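SAM-dependent methyltransferase (Streptococcus pneumoniae, PDB 3KR9) probably transfers the methyl group of S-adenosylmethionine to N1 of adenine 22 in tRNA, using a class I Rossmann-like methyltransferase fold. Local coordinates at residues 10-15 against 150-155; 32-37 against 66-71. One frame throughout, in Å; residues are numbered along the deposited sequence.

Interaction 1: 10-15 against 150-155; sequences ASFVSQ and YEILVV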
ATOM      1  N   ALA A  10       6.586  -6.775  -4.497  1.00 16.90           N
ATOM      2  CA  ALA A  10       7.845  -7.513  -4.382  1.00 16.98           C
ATOM      3  C   ALA A  10       9.002  -6.792  -5.019  1.00 16.59           C
ATOM      4  O   ALA A  10      10.153  -6.982  -4.609  1.00 16.06           O
ATOM      5  CB  ALA A  10       7.716  -8.851  -5.133  1.00 16.84           C
ATOM      6  N   SER A  11       8.717  -6.068  -6.092  1.00 18.11           N
ATOM      7  CA  SER A  11       9.857  -5.575  -6.900  1.00 18.80           C
ATOM      8  C   SER A  11      10.524  -4.394  -6.194  1.00 19.78           C
ATOM      9  O   SER A  11      11.665  -3.998  -6.549  1.00 21.42           O
ATOM     10  CB  SER A  11       9.413  -5.162  -8.268  1.00 18.69           C
ATOM     11  OG  SER A  11       8.553  -4.040  -8.194  1.00 21.88           O
ATOM     12  N   PHE A  12       9.825  -3.840  -5.198  1.00 18.69           N
ATOM     13  CA  PHE A  12      10.402  -2.793  -4.414  1.00 19.01           C
ATOM     14  C   PHE A  12      11.109  -3.309  -3.189  1.00 18.52           C
ATOM     15  O   PHE A  12      11.753  -2.530  -2.493  1.00 18.42           O
ATOM     16  CB  PHE A  12       9.383  -1.735  -4.066  1.00 17.68           C
ATOM     17  CG  PHE A  12       8.890  -0.936  -5.253  1.00 21.00           C
ATOM     18  CD1 PHE A  12       9.713   0.031  -5.858  1.00 23.48           C
ATOM     19  CD2 PHE A  12       7.595  -1.129  -5.738  1.00 18.26           C
ATOM     20  CE1 PHE A  12       9.241   0.790  -6.918  1.00 24.86           C
ATOM     21  CE2 PHE A  12       7.111  -0.373  -6.794  1.00 21.78           C
ATOM     22  CZ  PHE A  12       7.934   0.589  -7.385  1.00 22.45           C
ATOM     23  N   VAL A  13      11.093  -4.618  -2.961  1.00 18.39           N
ATOM     24  CA  VAL A  13      11.744  -5.129  -1.749  1.00 18.80           C
ATOM     25  C   VAL A  13      13.211  -5.291  -1.950  1.00 19.42           C
ATOM     26  O   VAL A  13      13.627  -6.184  -2.693  1.00 19.71           O
ATOM     27  CB  VAL A  13      11.134  -6.468  -1.246  1.00 18.90           C
ATOM     28  CG1 VAL A  13      11.868  -6.987   0.022  1.00 16.77           C
ATOM     29  CG2 VAL A  13       9.667  -6.279  -1.009  1.00 17.09           C
ATOM     30  N   SER A  14      13.981  -4.451  -1.249  1.00 20.36           N
ATOM     31  CA  SER A  14      15.408  -4.310  -1.518  1.00 21.82           C
ATOM     32  C   SER A  14      16.115  -5.625  -1.289  1.00 21.30           C
ATOM     33  O   SER A  14      15.829  -6.367  -0.307  1.00 21.18           O
ATOM     34  CB  SER A  14      16.039  -3.187  -0.647  1.00 21.90           C
ATOM     35  OG  SER A  14      15.288  -2.007  -0.857  1.00 23.32           O
ATOM     36  N   GLN A  15      17.035  -5.888  -2.211  1.00 20.01           N
ATOM     37  CA  GLN A  15      17.841  -7.103  -2.248  1.00 20.74           C
ATOM     38  C   GLN A  15      18.543  -7.216  -0.937  1.00 19.81           C
ATOM     39  O   GLN A  15      19.088  -6.226  -0.452  1.00 20.88           O
ATOM     40  CB  GLN A  15      18.895  -7.011  -3.402  1.00 20.69           C
ATOM     41  CG  GLN A  15      19.890  -8.173  -3.396  1.00 23.00           C
ATOM     42  CD  GLN A  15      19.237  -9.466  -3.830  1.00 24.74           C
ATOM     43  OE1 GLN A  15      18.423  -9.462  -4.745  1.00 27.30           O
ATOM     44  NE2 GLN A  15      19.564 -10.574  -3.158  1.00 24.69           N
ATOM     45  N   TYR A 150      -5.194  -0.823  -8.385  1.00 19.41           N
ATOM     46  CA  TYR A 150      -4.472  -0.846  -7.105  1.00 20.11           C
ATOM     47  C   TYR A 150      -3.226   0.055  -7.166  1.00 19.39           C
ATOM     48  O   TYR A 150      -2.360  -0.121  -8.064  1.00 19.24           O
ATOM     49  CB  TYR A 150      -4.028  -2.289  -6.772  1.00 19.13           C
ATOM     50  CG  TYR A 150      -5.210  -3.224  -6.637  1.00 23.52           C
ATOM     51  CD1 TYR A 150      -5.921  -3.299  -5.444  1.00 23.74           C
ATOM     52  CD2 TYR A 150      -5.650  -3.992  -7.718  1.00 27.76           C
ATOM     53  CE1 TYR A 150      -7.021  -4.123  -5.311  1.00 29.36           C
ATOM     54  CE2 TYR A 150      -6.767  -4.824  -7.591  1.00 28.95           C
ATOM     55  CZ  TYR A 150      -7.430  -4.889  -6.386  1.00 30.38           C
ATOM     56  OH  TYR A 150      -8.526  -5.701  -6.255  1.00 33.24           O
ATOM     57  N   GLU A 151      -3.109   0.978  -6.218  1.00 18.68           N
ATOM     58  CA  GLU A 151      -1.887   1.824  -6.127  1.00 19.01           C
ATOM     59  C   GLU A 151      -0.925   1.186  -5.127  1.00 19.53           C
ATOM     60  O   GLU A 151      -1.377   0.520  -4.175  1.00 21.09           O
ATOM     61  CB  GLU A 151      -2.268   3.235  -5.656  1.00 18.54           C
ATOM     62  CG  GLU A 151      -3.215   3.939  -6.637  1.00 19.53           C
ATOM     63  CD  GLU A 151      -3.458   5.368  -6.254  1.00 21.59           C
ATOM     64  OE1 GLU A 151      -2.729   5.844  -5.378  1.00 27.44           O
ATOM     65  OE2 GLU A 151      -4.382   6.017  -6.793  1.00 23.13           O
ATOM     66  N   ILE A 152       0.371   1.339  -5.383  1.00 20.22           N
ATOM     67  CA  ILE A 152       1.465   0.920  -4.475  1.00 20.09           C
ATOM     68  C   ILE A 152       2.333   2.179  -4.158  1.00 20.27           C
ATOM     69  O   ILE A 152       2.817   2.852  -5.087  1.00 20.69           O
ATOM     70  CB  ILE A 152       2.377  -0.162  -5.158  1.00 20.89           C
ATOM     71  CG1 ILE A 152       1.570  -1.451  -5.447  1.00 20.89           C
ATOM     72  CG2 ILE A 152       3.667  -0.443  -4.333  1.00 20.28           C
ATOM     73  CD1 ILE A 152       2.275  -2.376  -6.420  1.00 23.72           C
ATOM     74  N   LEU A 153       2.536   2.491  -2.864  1.00 18.74           N
ATOM     75  CA  LEU A 153       3.319   3.632  -2.457  1.00 19.86           C
ATOM     76  C   LEU A 153       4.581   3.131  -1.786  1.00 19.85           C
ATOM     77  O   LEU A 153       4.507   2.274  -0.889  1.00 18.56           O
ATOM     78  CB  LEU A 153       2.561   4.478  -1.441  1.00 20.60           C
ATOM     79  CG  LEU A 153       1.453   5.394  -1.927  1.00 25.53           C
ATOM     80  CD1 LEU A 153       0.511   4.725  -2.940  1.00 27.60           C
ATOM     81  CD2 LEU A 153       0.678   5.902  -0.664  1.00 27.75           C
ATOM     82  N   VAL A 154       5.732   3.659  -2.219  1.00 18.53           N
ATOM     83  CA  VAL A 154       7.011   3.284  -1.594  1.00 18.43           C
ATOM     84  C   VAL A 154       7.484   4.497  -0.791  1.00 18.16           C
ATOM     85  O   VAL A 154       7.453   5.602  -1.286  1.00 18.64           O
ATOM     86  CB  VAL A 154       8.110   2.950  -2.627  1.00 18.06           C
ATOM     87  CG1 VAL A 154       9.353   2.348  -1.892  1.00 18.59           C
ATOM     88  CG2 VAL A 154       7.607   1.963  -3.760  1.00 21.11           C
ATOM     89  N   VAL A 155       7.955   4.292   0.431  1.00 18.48           N
ATOM     90  CA  VAL A 155       8.064   5.378   1.367  1.00 17.62           C
ATOM     91  C   VAL A 155       9.325   5.170   2.124  1.00 18.10           C
ATOM     92  O   VAL A 155       9.697   4.011   2.443  1.00 17.96           O
ATOM     93  CB  VAL A 155       6.872   5.324   2.394  1.00 19.07           C
ATOM     94  CG1 VAL A 155       7.035   6.417   3.457  1.00 17.95           C
ATOM     95  CG2 VAL A 155       5.518   5.416   1.637  1.00 18.56           C
TER
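A small apolar contact, a Val-154 methyl seated on the Phe-12 ring, joins the loop between helix 4-10 and strand 17-22 to the antiparallel strand 148-157 of the central sheet. Phe-12 and Val-154 lie closest along the backbones, with their CA atoms 7.5 Å apart. CG2 of Val-154 stands over the middle of the Phe-12 ring in a CH-pi contact, 3.4 Å from the ring centroid and 9° off the ring normal, so one methyl spans all six ring carbons; its distance to Phe-12 CG is 3.5 Å. With chi1 at -171°, CG1 sits anti to the backbone N, and CG2, beside that N, is the branch set on the ring. Ile-152, two residues back on the same side of the strand, adds its CG2 methyl obliquely at 4.2 Å from CD2 of Phe-12. Across the ring, Ser-11 OG lies above the other face toward the rim, and it is hydrogen-bonded to Leu-8 O.

A type I turn from Ala-10 to Val-13, closed by Val-13 N to Ala-10 O at 3.0 Å, carries Phe-12 to the sheet. The Phe-12 side chain also touches Ile-116 and Ser-141 on the two flanking strands. The arrangement is that of a class I methyltransferase, in which an N-terminal helix and its following loop pack on the Rossmann-like sheet, here reaching its antiparallel strand 148-157.

Interaction 2: 32-37 against 66-71; sequences ELVERG and EKIQVR
Segments 32-37 and 66-71 come closest at Val-34, near the end of helix 28-35, and Lys-67, just before strand 68-72, with CA atoms 7.6 Å apart. The contact belongs to the Rossmann-like layering of helices on the parallel part of the mixed sheet: strand 68-72 is the outermost strand at this end and pairs with strand 39-46, which follows the helix in the chain.

Val-34 carries the helix side of the contact, and its two methyls go to different neighbours. CG1, anti to the backbone N (chi1 171°), meets the aliphatic part of Lys-67, with Lys-67 CD 3.5 Å from Val-34 CG1. The lysine starts toward the helix, but a bend at chi4 (-25°) turns the chain near its end, and its ammonium NZ lies close to the like-charged NZ of Lys-40. CG2 of Val-34 lies against Ile-68, 3.9 Å from Ile-68 CG1, where the two side chains run past each other in opposite directions. Ile-68 is buried further by Pro-30 and Ile-31 of the same helix and by Val-59 of helix 49-61, so the isoleucine lies between two helices.

Just beyond Val-34 the helix ends in a Schellman motif, with Gly-37 at positive phi. Within this end Arg-36 folds back on Glu-32 in a salt bridge, and it makes a second one to Glu-7. The bond from Arg-36 NH2 to Glu-32 OE2 measures 3.1 Å and reaches the anti side of the carboxylate, 23° out of its plane.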
ATOM      1  N   GLU A  32       8.070 -16.795  -1.476  1.00 18.52           N
ATOM      2  CA  GLU A  32       8.572 -16.482  -2.763  1.00 19.46           C
ATOM      3  C   GLU A  32       9.908 -15.706  -2.750  1.00 19.72           C
ATOM      4  O   GLU A  32      10.825 -16.042  -3.513  1.00 18.73           O
ATOM      5  CB  GLU A  32       7.535 -15.626  -3.487  1.00 20.22           C
ATOM      6  CG  GLU A  32       8.090 -15.102  -4.804  1.00 21.41           C
ATOM      7  CD  GLU A  32       8.332 -16.229  -5.851  1.00 29.41           C
ATOM      8  OE1 GLU A  32       7.747 -17.328  -5.721  1.00 23.78           O
ATOM      9  OE2 GLU A  32       9.081 -15.957  -6.816  1.00 31.88           O
ATOM     10  N   LEU A  33       9.964 -14.615  -1.966  1.00 17.44           N
ATOM     11  CA  LEU A  33      11.135 -13.775  -1.852  1.00 17.47           C
ATOM     12  C   LEU A  33      12.352 -14.518  -1.307  1.00 18.50           C
ATOM     13  O   LEU A  33      13.503 -14.257  -1.761  1.00 18.12           O
ATOM     14  CB  LEU A  33      10.847 -12.487  -1.017  1.00 17.59           C
ATOM     15  CG  LEU A  33       9.959 -11.461  -1.787  1.00 20.48           C
ATOM     16  CD1 LEU A  33       9.420 -10.324  -0.932  1.00 22.58           C
ATOM     17  CD2 LEU A  33      10.690 -10.864  -2.981  1.00 24.43           C
ATOM     18  N   VAL A  34      12.145 -15.446  -0.363  1.00 18.41           N
ATOM     19  CA  VAL A  34      13.294 -16.149   0.186  1.00 19.11           C
ATOM     20  C   VAL A  34      13.716 -17.193  -0.839  1.00 21.15           C
ATOM     21  O   VAL A  34      14.899 -17.406  -1.073  1.00 21.44           O
ATOM     22  CB  VAL A  34      13.033 -16.868   1.477  1.00 19.94           C
ATOM     23  CG1 VAL A  34      14.235 -17.754   1.854  1.00 19.54           C
ATOM     24  CG2 VAL A  34      12.690 -15.857   2.666  1.00 20.11           C
ATOM     25  N   GLU A  35      12.736 -17.816  -1.472  1.00 21.67           N
ATOM     26  CA  GLU A  35      13.071 -18.899  -2.387  1.00 22.79           C
ATOM     27  C   GLU A  35      13.913 -18.357  -3.556  1.00 24.45           C
ATOM     28  O   GLU A  35      14.836 -19.047  -4.011  1.00 24.31           O
ATOM     29  CB  GLU A  35      11.824 -19.680  -2.835  1.00 22.45           C
ATOM     30  CG  GLU A  35      11.245 -20.505  -1.686  1.00 18.32           C
ATOM     31  CD  GLU A  35      10.143 -21.441  -2.115  1.00 19.24           C
ATOM     32  OE1 GLU A  35       9.446 -21.159  -3.098  1.00 21.31           O
ATOM     33  OE2 GLU A  35      10.000 -22.469  -1.460  1.00 16.72           O
ATOM     34  N   ARG A  36      13.635 -17.134  -4.016  1.00 24.03           N
ATOM     35  CA  ARG A  36      14.408 -16.608  -5.156  1.00 24.93           C
ATOM     36  C   ARG A  36      15.688 -15.870  -4.786  1.00 22.65           C
ATOM     37  O   ARG A  36      16.377 -15.375  -5.645  1.00 23.87           O
ATOM     38  CB  ARG A  36      13.550 -15.781  -6.136  1.00 26.05           C
ATOM     39  CG  ARG A  36      12.925 -14.568  -5.564  1.00 26.75           C
ATOM     40  CD  ARG A  36      11.617 -14.287  -6.332  1.00 29.93           C
ATOM     41  NE  ARG A  36      11.347 -12.863  -6.291  1.00 28.96           N
ATOM     42  CZ  ARG A  36      10.295 -12.239  -6.819  1.00 29.07           C
ATOM     43  NH1 ARG A  36      10.238 -10.917  -6.692  1.00 23.41           N
ATOM     44  NH2 ARG A  36       9.316 -12.911  -7.452  1.00 26.86           N
ATOM     45  N   GLY A  37      16.021 -15.853  -3.517  1.00 23.14           N
ATOM     46  CA  GLY A  37      17.314 -15.361  -3.043  1.00 22.35           C
ATOM     47  C   GLY A  37      17.255 -13.862  -2.924  1.00 22.50           C
ATOM     48  O   GLY A  37      18.297 -13.190  -2.863  1.00 23.73           O
ATOM     49  N   GLU A  66      13.542 -21.874   9.276  1.00 24.66           N
ATOM     50  CA  GLU A  66      14.760 -21.167   9.745  1.00 26.51           C
ATOM     51  C   GLU A  66      14.869 -19.746   9.170  1.00 25.11           C
ATOM     52  O   GLU A  66      15.700 -18.971   9.613  1.00 23.55           O
ATOM     53  CB  GLU A  66      16.038 -21.944   9.373  1.00 27.12           C
ATOM     54  CG  GLU A  66      16.104 -23.305  10.061  1.00 33.21           C
ATOM     55  CD  GLU A  66      16.130 -23.154  11.548  1.00 39.29           C
ATOM     56  OE1 GLU A  66      16.520 -22.062  12.010  1.00 44.90           O
ATOM     57  OE2 GLU A  66      15.770 -24.107  12.266  1.00 43.57           O
ATOM     58  N   LYS A  67      14.046 -19.426   8.168  1.00 23.85           N
ATOM     59  CA  LYS A  67      14.187 -18.144   7.471  1.00 23.61           C
ATOM     60  C   LYS A  67      12.934 -17.276   7.531  1.00 22.29           C
ATOM     61  O   LYS A  67      12.997 -16.072   7.276  1.00 21.75           O
ATOM     62  CB  LYS A  67      14.559 -18.365   5.991  1.00 23.03           C
ATOM     63  CG  LYS A  67      15.872 -19.153   5.773  1.00 27.52           C
ATOM     64  CD  LYS A  67      16.424 -18.851   4.387  1.00 31.62           C
ATOM     65  CE  LYS A  67      17.851 -19.322   4.226  1.00 34.68           C
ATOM     66  NZ  LYS A  67      18.469 -19.366   5.563  1.00 35.70           N
ATOM     67  N   ILE A  68      11.797 -17.882   7.842  1.00 20.49           N
ATOM     68  CA  ILE A  68      10.558 -17.123   8.002  1.00 20.11           C
ATOM     69  C   ILE A  68       9.848 -17.476   9.297  1.00 19.90           C
ATOM     70  O   ILE A  68       9.409 -18.638   9.495  1.00 19.20           O
ATOM     71  CB  ILE A  68       9.616 -17.349   6.796  1.00 21.16           C
ATOM     72  CG1 ILE A  68      10.360 -17.073   5.487  1.00 19.11           C
ATOM     73  CG2 ILE A  68       8.278 -16.549   6.913  1.00 21.54           C
ATOM     74  CD1 ILE A  68       9.514 -17.446   4.241  1.00 19.30           C
ATOM     75  N   GLN A  69       9.753 -16.471  10.184  1.00 18.15           N
ATOM     76  CA  GLN A  69       8.955 -16.584  11.413  1.00 18.19           C
ATOM     77  C   GLN A  69       7.570 -16.102  11.141  1.00 19.15           C
ATOM     78  O   GLN A  69       7.370 -15.100  10.390  1.00 20.77           O
ATOM     79  CB  GLN A  69       9.554 -15.752  12.555  1.00 18.13           C
ATOM     80  CG  GLN A  69      10.927 -16.244  13.019  1.00 20.59           C
ATOM     81  CD  GLN A  69      11.591 -15.200  13.882  1.00 23.70           C
ATOM     82  OE1 GLN A  69      11.298 -15.087  15.089  1.00 24.56           O
ATOM     83  NE2 GLN A  69      12.410 -14.376  13.262  1.00 21.32           N
ATOM     84  N   VAL A  70       6.602 -16.784  11.762  1.00 19.10           N
ATOM     85  CA  VAL A  70       5.194 -16.419  11.656  1.00 19.29           C
ATOM     86  C   VAL A  70       4.731 -16.063  13.075  1.00 20.46           C
ATOM     87  O   VAL A  70       4.958 -16.832  14.024  1.00 20.56           O
ATOM     88  CB  VAL A  70       4.298 -17.552  11.105  1.00 19.02           C
ATOM     89  CG1 VAL A  70       2.840 -17.008  10.836  1.00 16.97           C
ATOM     90  CG2 VAL A  70       4.919 -18.158   9.839  1.00 19.24           C
ATOM     91  N   ARG A  71       4.163 -14.876  13.222  1.00 19.02           N
ATOM     92  CA  ARG A  71       3.803 -14.396  14.541  1.00 20.24           C
ATOM     93  C   ARG A  71       2.359 -13.951  14.551  1.00 20.40           C
ATOM     94  O   ARG A  71       1.875 -13.334  13.555  1.00 19.84           O
ATOM     95  CB  ARG A  71       4.731 -13.239  14.927  1.00 20.83           C
ATOM     96  CG  ARG A  71       6.175 -13.646  15.103  1.00 21.12           C
ATOM     97  CD  ARG A  71       7.053 -12.426  15.346  1.00 21.27           C
ATOM     98  NE  ARG A  71       8.432 -12.811  15.651  1.00 20.96           N
ATOM     99  CZ  ARG A  71       9.423 -11.929  15.767  1.00 23.24           C
ATOM    100  NH1 ARG A  71       9.153 -10.634  15.644  1.00 20.78           N
ATOM    101  NH2 ARG A  71      10.665 -12.320  16.045  1.00 23.30           N
TER

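From the N terminus, the chain leaves helix 4-10 through the 10-15 loop, whose partner in interaction 1 comes more than 130 residues later, on strand 148-157. Interaction 2 closes a much shorter loop, from the end of helix 28-35 through strand 39-46 and helix 49-61 to strand 68-72, and is nested wholly inside the first. Both reach the same sheet: interaction 2 at strand 68-72, one of its two edge strands, interaction 1 at strand 148-157, with centres about 17 Å apart. Segments 10-15 and 32-37 also touch directly: Gln-15 NE2 lies 2.9 Å from Gly-37 O, a probable hydrogen bond, and Val-13 packs on Leu-33.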